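Local coordinates for protein putative carbohydrate-active enzyme (Uncultured organism, PDB 5WH8) that probably hydrolyses O-glycosidic bonds of cellulose-type polysaccharides, this chain being the family 5 cellulase barrel of a longer, probably secreted, multi-modular protein, at residues 157-160 / 161-164; 119-122 / 123-127; 166-169 / 170-174. One frame throughout, in Å; residues are numbered along the deposited sequence.

Contact 1. Residues 157-160 / 161-164. With EDO (1,2-ethanediol), chain H.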
loop_
_atom_site.group_PDB
_atom_site.type_symbol
_atom_site.label_atom_id
_atom_site.label_comp_id
_atom_site.label_asym_id
_atom_site.label_seq_id
_atom_site.Cartn_x
_atom_site.Cartn_y
_atom_site.Cartn_z
ATOM N N TRP A 157 15.310 -9.810 10.042
ATOM C CA TRP A 157 14.975 -10.186 8.673
ATOM C C TRP A 157 14.806 -11.724 8.549
ATOM O O TRP A 157 13.878 -12.189 7.891
ATOM C CB TRP A 157 16.017 -9.651 7.659
ATOM C CG TRP A 157 15.787 -10.208 6.306
ATOM C CD1 TRP A 157 16.647 -10.983 5.585
ATOM C CD2 TRP A 157 14.590 -10.087 5.503
ATOM N NE1 TRP A 157 16.068 -11.351 4.397
ATOM C CE2 TRP A 157 14.809 -10.809 4.319
ATOM C CE3 TRP A 157 13.366 -9.434 5.681
ATOM C CZ2 TRP A 157 13.839 -10.916 3.310
ATOM C CZ3 TRP A 157 12.403 -9.526 4.679
ATOM C CH2 TRP A 157 12.640 -10.280 3.513
ATOM N N ALA A 158 15.642 -12.514 9.216
ATOM C CA ALA A 158 15.466 -13.970 9.202
ATOM C C ALA A 158 14.049 -14.402 9.582
ATOM O O ALA A 158 13.490 -15.303 8.961
ATOM C CB ALA A 158 16.474 -14.638 10.138
ATOM N N ASP A 159 13.457 -13.743 10.575
ATOM C CA ASP A 159 12.108 -14.064 11.017
ATOM C C ASP A 159 11.048 -13.626 10.000
ATOM O O ASP A 159 10.076 -14.358 9.728
ATOM C CB ASP A 159 11.843 -13.420 12.366
ATOM C CG ASP A 159 12.880 -13.812 13.393
ATOM O OD1 ASP A 159 12.931 -15.017 13.731
ATOM O OD2 ASP A 159 13.673 -12.943 13.805
ATOM N N VAL A 160 11.217 -12.440 9.427
ATOM C CA VAL A 160 10.288 -12.006 8.389
ATOM C C VAL A 160 10.391 -12.899 7.140
ATOM O O VAL A 160 9.385 -13.211 6.500
ATOM C CB VAL A 160 10.533 -10.511 7.997
ATOM C CG1 VAL A 160 9.563 -10.046 6.909
ATOM C CG2 VAL A 160 10.415 -9.620 9.227
ATOM N N LYS A 161 11.610 -13.301 6.785
ATOM C CA LYS A 161 11.820 -14.181 5.629
ATOM C C LYS A 161 11.124 -15.536 5.845
ATOM O O LYS A 161 10.532 -16.083 4.913
ATOM C CB LYS A 161 13.331 -14.356 5.361
ATOM C CG LYS A 161 13.696 -15.096 4.097
ATOM C CD LYS A 161 15.185 -14.950 3.815
ATOM C CE LYS A 161 15.593 -15.554 2.486
ATOM N NZ LYS A 161 15.778 -17.008 2.590
ATOM N N GLU A 162 11.153 -16.060 7.070
ATOM C CA GLU A 162 10.461 -17.312 7.352
ATOM C C GLU A 162 8.940 -17.158 7.249
ATOM O O GLU A 162 8.263 -18.042 6.739
ATOM C CB GLU A 162 10.867 -17.851 8.731
ATOM C CG GLU A 162 12.307 -18.388 8.679
ATOM C CD GLU A 162 12.800 -19.018 9.973
ATOM O OE1 GLU A 162 12.464 -18.530 11.070
ATOM O OE2 GLU A 162 13.553 -20.011 9.876
ATOM N N TYR A 163 8.409 -16.025 7.704
ATOM C CA TYR A 163 6.991 -15.719 7.505
ATOM C C TYR A 163 6.645 -15.706 6.021
ATOM O O TYR A 163 5.668 -16.320 5.599
ATOM C CB TYR A 163 6.630 -14.364 8.146
ATOM C CG TYR A 163 5.240 -13.844 7.778
ATOM C CD1 TYR A 163 4.116 -14.317 8.425
ATOM C CD2 TYR A 163 5.064 -12.910 6.757
ATOM C CE1 TYR A 163 2.854 -13.859 8.099
ATOM C CE2 TYR A 163 3.797 -12.450 6.413
ATOM C CZ TYR A 163 2.701 -12.935 7.083
ATOM O OH TYR A 163 1.424 -12.519 6.770
ATOM N N ALA A 164 7.442 -14.983 5.239
ATOM C CA ALA A 164 7.186 -14.853 3.807
ATOM C C ALA A 164 7.280 -16.208 3.101
ATOM O O ALA A 164 6.531 -16.482 2.164
ATOM C CB ALA A 164 8.162 -13.867 3.184
HETATM C C1 EDO H . 16.675 -15.255 14.742
HETATM O O1 EDO H . 16.265 -14.009 14.165
HETATM C C2 EDO H . 15.906 -15.563 16.021
HETATM O O2 EDO H . 14.491 -15.477 15.832
HETATM O O HOH W 1 11.141 -16.990 12.865
#

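Contact 2. Residues 119-122 / 123-127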
loop_
_atom_site.group_PDB
_atom_site.type_symbol
_atom_site.label_atom_id
_atom_site.label_comp_id
_atom_site.label_asym_id
_atom_site.label_seq_id
_atom_site.Cartn_x
_atom_site.Cartn_y
_atom_site.Cartn_z
ATOM N N ASN A 119 4.876 -13.768 12.061
ATOM C CA ASN A 119 4.676 -15.193 12.293
ATOM C C ASN A 119 3.583 -15.475 13.313
ATOM O O ASN A 119 2.907 -16.514 13.236
ATOM C CB ASN A 119 5.981 -15.851 12.737
ATOM C CG ASN A 119 6.998 -15.875 11.639
ATOM O OD1 ASN A 119 6.867 -16.638 10.683
ATOM N ND2 ASN A 119 8.026 -15.040 11.759
ATOM N N TYR A 120 3.381 -14.548 14.249
ATOM C CA TYR A 120 2.409 -14.771 15.307
ATOM C C TYR A 120 0.980 -14.516 14.834
ATOM O O TYR A 120 0.042 -14.622 15.640
ATOM C CB TYR A 120 2.744 -13.898 16.519
ATOM C CG TYR A 120 4.067 -14.236 17.172
ATOM C CD1 TYR A 120 4.756 -15.422 16.871
ATOM C CD2 TYR A 120 4.638 -13.370 18.090
ATOM C CE1 TYR A 120 5.976 -15.712 17.476
ATOM C CE2 TYR A 120 5.850 -13.665 18.699
ATOM C CZ TYR A 120 6.510 -14.824 18.384
ATOM O OH TYR A 120 7.727 -15.106 18.996
ATOM N N THR A 121 0.815 -14.193 13.543
ATOM C CA THR A 121 -0.513 -14.080 12.941
ATOM C C THR A 121 -0.823 -15.196 11.931
ATOM O O THR A 121 -1.886 -15.161 11.300
ATOM C CB THR A 121 -0.702 -12.727 12.202
ATOM O OG1 THR A 121 0.050 -12.731 10.976
ATOM C CG2 THR A 121 -0.275 -11.567 13.080
ATOM N N LEU A 122 0.051 -16.203 11.816
ATOM C CA LEU A 122 -0.063 -17.191 10.739
ATOM C C LEU A 122 -1.319 -18.059 10.793
ATOM O O LEU A 122 -1.796 -18.498 9.734
ATOM C CB LEU A 122 1.175 -18.109 10.714
ATOM C CG LEU A 122 2.379 -17.528 9.978
ATOM C CD1 LEU A 122 3.645 -18.316 10.268
ATOM C CD2 LEU A 122 2.121 -17.493 8.491
ATOM N N ASP A 123 -1.850 -18.321 11.989
ATOM C CA ASP A 123 -3.072 -19.126 12.088
ATOM C C ASP A 123 -4.220 -18.490 11.305
ATOM O O ASP A 123 -5.108 -19.203 10.836
ATOM C CB ASP A 123 -3.504 -19.324 13.541
ATOM C CG ASP A 123 -2.583 -20.248 14.315
ATOM O OD1 ASP A 123 -1.896 -21.083 13.690
ATOM O OD2 ASP A 123 -2.578 -20.150 15.559
ATOM N N ASP A 124 -4.222 -17.154 11.192
ATOM C CA ASP A 124 -5.207 -16.442 10.371
ATOM C C ASP A 124 -4.656 -15.982 9.020
ATOM O O ASP A 124 -5.405 -15.908 8.041
ATOM C CB ASP A 124 -5.750 -15.235 11.138
ATOM C CG ASP A 124 -6.613 -15.646 12.284
ATOM O OD1 ASP A 124 -7.536 -16.462 12.050
ATOM O OD2 ASP A 124 -6.315 -15.226 13.408
ATOM N N ALA A 125 -3.361 -15.684 8.957
ATOM C CA ALA A 125 -2.770 -15.164 7.721
ATOM C C ALA A 125 -2.762 -16.195 6.585
ATOM O O ALA A 125 -2.962 -15.865 5.421
ATOM C CB ALA A 125 -1.356 -14.675 7.980
ATOM N N ILE A 126 -2.515 -17.460 6.926
ATOM C CA ILE A 126 -2.509 -18.502 5.902
ATOM C C ILE A 126 -3.907 -18.679 5.255
ATOM O O ILE A 126 -4.014 -18.612 4.037
ATOM C CB ILE A 126 -1.988 -19.842 6.501
ATOM C CG1 ILE A 126 -0.485 -19.752 6.807
ATOM C CG2 ILE A 126 -2.247 -21.012 5.580
ATOM C CD1 ILE A 126 0.391 -19.566 5.639
ATOM N N PRO A 127 -4.978 -18.883 6.056
ATOM C CA PRO A 127 -6.293 -18.973 5.389
ATOM C C PRO A 127 -6.750 -17.678 4.711
ATOM O O PRO A 127 -7.408 -17.746 3.667
ATOM C CB PRO A 127 -7.254 -19.356 6.518
ATOM C CG PRO A 127 -6.473 -19.312 7.778
ATOM C CD PRO A 127 -5.026 -19.311 7.458
HETATM O O HOH W 2 -0.658 -17.724 14.687
#

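Contact 3. Residues 166-169 / 170-174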
loop_
_atom_site.group_PDB
_atom_site.type_symbol
_atom_site.label_atom_id
_atom_site.label_comp_id
_atom_site.label_asym_id
_atom_site.label_seq_id
_atom_site.Cartn_x
_atom_site.Cartn_y
_atom_site.Cartn_z
ATOM N N ALA A 166 6.446 -18.950 4.330
ATOM C CA ALA A 166 5.199 -19.663 4.683
ATOM C C ALA A 166 4.004 -19.178 3.857
ATOM O O ALA A 166 3.199 -19.980 3.363
ATOM C CB ALA A 166 4.894 -19.512 6.196
ATOM N N VAL A 167 3.879 -17.867 3.707
ATOM C CA VAL A 167 2.718 -17.283 3.029
ATOM C C VAL A 167 2.831 -17.260 1.493
ATOM O O VAL A 167 1.835 -17.465 0.801
ATOM C CB VAL A 167 2.462 -15.823 3.569
ATOM C CG1 VAL A 167 1.458 -15.080 2.728
ATOM C CG2 VAL A 167 2.021 -15.868 5.054
ATOM N N ILE A 168 4.008 -16.976 0.941
ATOM C CA ILE A 168 4.108 -16.786 -0.505
ATOM C C ILE A 168 3.750 -18.071 -1.271
ATOM O O ILE A 168 3.057 -17.992 -2.286
ATOM C CB ILE A 168 5.496 -16.248 -0.910
ATOM C CG1 ILE A 168 5.600 -14.776 -0.446
ATOM C CG2 ILE A 168 5.718 -16.355 -2.431
ATOM C CD1 ILE A 168 6.951 -14.158 -0.669
ATOM N N PRO A 169 4.182 -19.252 -0.787
ATOM C CA PRO A 169 3.744 -20.448 -1.530
ATOM C C PRO A 169 2.225 -20.655 -1.542
ATOM O O PRO A 169 1.675 -21.224 -2.496
ATOM C CB PRO A 169 4.449 -21.596 -0.786
ATOM C CG PRO A 169 5.672 -20.950 -0.195
ATOM C CD PRO A 169 5.186 -19.575 0.240
ATOM N N VAL A 170 1.556 -20.220 -0.487
ATOM C CA VAL A 170 0.101 -20.323 -0.389
ATOM C C VAL A 170 -0.557 -19.392 -1.406
ATOM O O VAL A 170 -1.560 -19.739 -2.034
ATOM C CB VAL A 170 -0.369 -19.990 1.035
ATOM C CG1 VAL A 170 -1.879 -19.877 1.115
ATOM C CG2 VAL A 170 0.148 -21.041 2.027
ATOM N N ILE A 171 0.017 -18.210 -1.572
ATOM C CA ILE A 171 -0.482 -17.274 -2.575
ATOM C C ILE A 171 -0.196 -17.775 -4.005
ATOM O O ILE A 171 -1.074 -17.782 -4.866
ATOM C CB ILE A 171 0.153 -15.870 -2.361
ATOM C CG1 ILE A 171 -0.408 -15.246 -1.076
ATOM C CG2 ILE A 171 -0.070 -14.972 -3.593
ATOM C CD1 ILE A 171 0.259 -13.895 -0.717
ATOM N N ARG A 172 1.033 -18.211 -4.244
ATOM C CA ARG A 172 1.485 -18.510 -5.599
ATOM C C ARG A 172 0.883 -19.806 -6.146
ATOM O O ARG A 172 0.799 -19.970 -7.359
ATOM C CB ARG A 172 3.019 -18.560 -5.632
ATOM C CG ARG A 172 3.682 -17.181 -5.462
ATOM C CD ARG A 172 3.553 -16.374 -6.752
ATOM N NE ARG A 172 3.741 -14.918 -6.657
ATOM C CZ ARG A 172 4.901 -14.288 -6.778
ATOM N NH1 ARG A 172 6.041 -14.966 -6.921
ATOM N NH2 ARG A 172 4.925 -12.966 -6.695
ATOM N N LYS A 173 0.414 -20.697 -5.280
ATOM C CA LYS A 173 -0.271 -21.894 -5.791
ATOM C C LYS A 173 -1.604 -21.515 -6.453
ATOM O O LYS A 173 -2.088 -22.229 -7.330
ATOM C CB LYS A 173 -0.497 -22.921 -4.683
ATOM C CG LYS A 173 -1.610 -22.630 -3.726
ATOM C CD LYS A 173 -1.908 -23.836 -2.862
ATOM C CE LYS A 173 -2.841 -23.489 -1.727
ATOM N NZ LYS A 173 -4.233 -23.298 -2.187
ATOM N N ASN A 174 -2.192 -20.393 -6.031
ATOM C CA ASN A 174 -3.453 -19.886 -6.594
ATOM C C ASN A 174 -3.284 -18.799 -7.665
ATOM O O ASN A 174 -4.077 -18.719 -8.619
ATOM C CB ASN A 174 -4.330 -19.305 -5.490
ATOM C CG ASN A 174 -4.749 -20.331 -4.463
ATOM O OD1 ASN A 174 -5.102 -21.466 -4.806
ATOM N ND2 ASN A 174 -4.732 -19.935 -3.196
#

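Contact 1. Residues 157-160 / 161-164
Lys-161 CB lies over one face of the indole of Trp-157, one turn earlier in helix 157-172. This helix belongs to a beta-alpha-beta unit of the TIM barrel, between strands 142-145 and 180-182.

In the backbone, Lys-161 N gives a nearly straight bond to Trp-157 O (2.8 Å, 165° at the hydrogen), and three like bonds follow.

The apolar contact is a CH-pi interaction. Lys-161 CB stands 4.3 Å from the centroid of the six-membered ring of Trp-157, displaced toward the rim. In both residues CG is anti to the backbone N (chi1 -173° in Lys-161), which brings the chains together. The lysine runs out past the NE1 rim on the same side of the ring, with CD 3.8 Å from Trp-157 NE1. That N-H is used by Asp-197 O, and Lys-161 NZ forms a salt bridge with Glu-165.

The polar contact joins two acids. Asp-159 OD1 and Glu-162 OE1 are 4.4 Å apart, and a water donating to both probably eases their repulsion. A 1,2-ethanediol, probably from the crystallisation liquor, grips the aspartate: O1 donates to Asp-159 OD2 (2.8 Å) and O2 to Asp-159 OD1 (2.7 Å).

Contact 2. Residues 119-122 / 123-127
Thr-121 and Leu-122 meet the first turn of helix 122-135 in the TIM barrel. A 3-10 segment, 119-121, leads into this turn, and Thr-121 holds the N-cap position.

Asp-123 comes first. Its backbone N gives a hydrogen bond to a water at 3.0 Å. The same water donates weakly to Tyr-120 O, so it links the 3-10 segment to the start of the helix.

Asp-124 N bonds to Thr-121 O at 3.1 Å. The donor stands 41° out of the carbonyl plane. The carboxylate of Asp-124 turns to another helix, where OD1 forms a salt bridge with Lys-83.

Ala-125 N makes a shorter bond to the same Thr-121 O, at 2.8 Å. That oxygen therefore accepts from two successive backbone N-H groups. The methyl of Ala-125 lies 3.8 Å from Thr-121 OG1. With chi1 at 73° the threonine hydroxyl sits between its own backbone N and carbonyl carbon, where it is hydrogen-bonded to Pro-118 O and Trp-108 NE1 and makes no capping bond.

Ile-126 N gives a straight bond to Leu-122 O (170° at the hydrogen). Its side chain also meets that of Leu-122, and the two cross at a slant. Leu-122 CD2 touches Ile-126 CG1 at 3.8 Å, with Ile-126 CD1 close by at 3.9 Å.

Pro-127 has no N-H to give, and the helix kinks here. Its CD lies 4.0 Å from Leu-122 O.

The chemistry implies that backbone bonds and one apolar pair hold the turn together. The threonine hydroxyl is spent on tying the turn to the preceding loop and to strand 103-109.

Contact 3. Residues 166-169 / 170-174
Val-167 and Ile-171 form the tight, buried side of this last part of helix 157-172, an outer helix of the TIM barrel. Their side chains cross one turn apart, and Val-167 CG1 meets Ile-171 CD1 at 3.8 Å. The valine branch gets there because CG1 is anti to its backbone N (chi1 169°).

Buried Ile-168 and the stem of Arg-172 make a second close pair. They lie side by side and point the same way, with Ile-168 CG2 3.7 Å from Arg-172 CG. The arginine chain bends at its second torsion (chi2 -75°). Its guanidinium group is held by backbone carbonyls: NH1 by Asp-202 O and NH2 by Lys-178 O. Two ordinary helical bonds back these pairs. Arg-172 N bonds to Ile-168 O at 2.8 Å, and Ile-171 N bonds to Val-167 O at 3.1 Å.

The solvent side is looser. Pro-169 is exposed, and its ring nitrogen cannot donate to the turn before, so the helix is kinked there. Lys-173 N still reaches Pro-169 O at 3.1 Å, with the donor well above the carbonyl plane. The exposed Lys-173 uses NZ for a weak bond to Asn-174 OD1 (3.3 Å) and a salt bridge with Asp-130.

On one side Val-167 and Val-170 pack on helix 122-135, and Asn-174 ND2 bonds to Asp-130 and Ser-133 of that helix. Ile-168, Ile-171 and Arg-172 lie against Ile-180 of strand 180-182. Tyr-201, in a loop, touches Ile-168 and Pro-169.

Overall arrangement
Contacts 1 and 3 lie at the start and the end of helix 157-172, and contact 2 opens the adjacent helix 122-135. All three are partly buried, on the outer layer of the barrel. Contact 1 pairs acids, water and diol on the outside with an indole inside. Contact 2 is mainly backbone bonding at a helix start. Contact 3 has branched aliphatics inside and a proline and a lysine outside. The two helices meet through these contacts. Asn-119 ND2 probably bonds to Asp-159 O, and Tyr-163 of contact 1 packs on Leu-122 and Ala-125. Further along, Leu-122 and Ile-126 pack against Val-167 of contact 3.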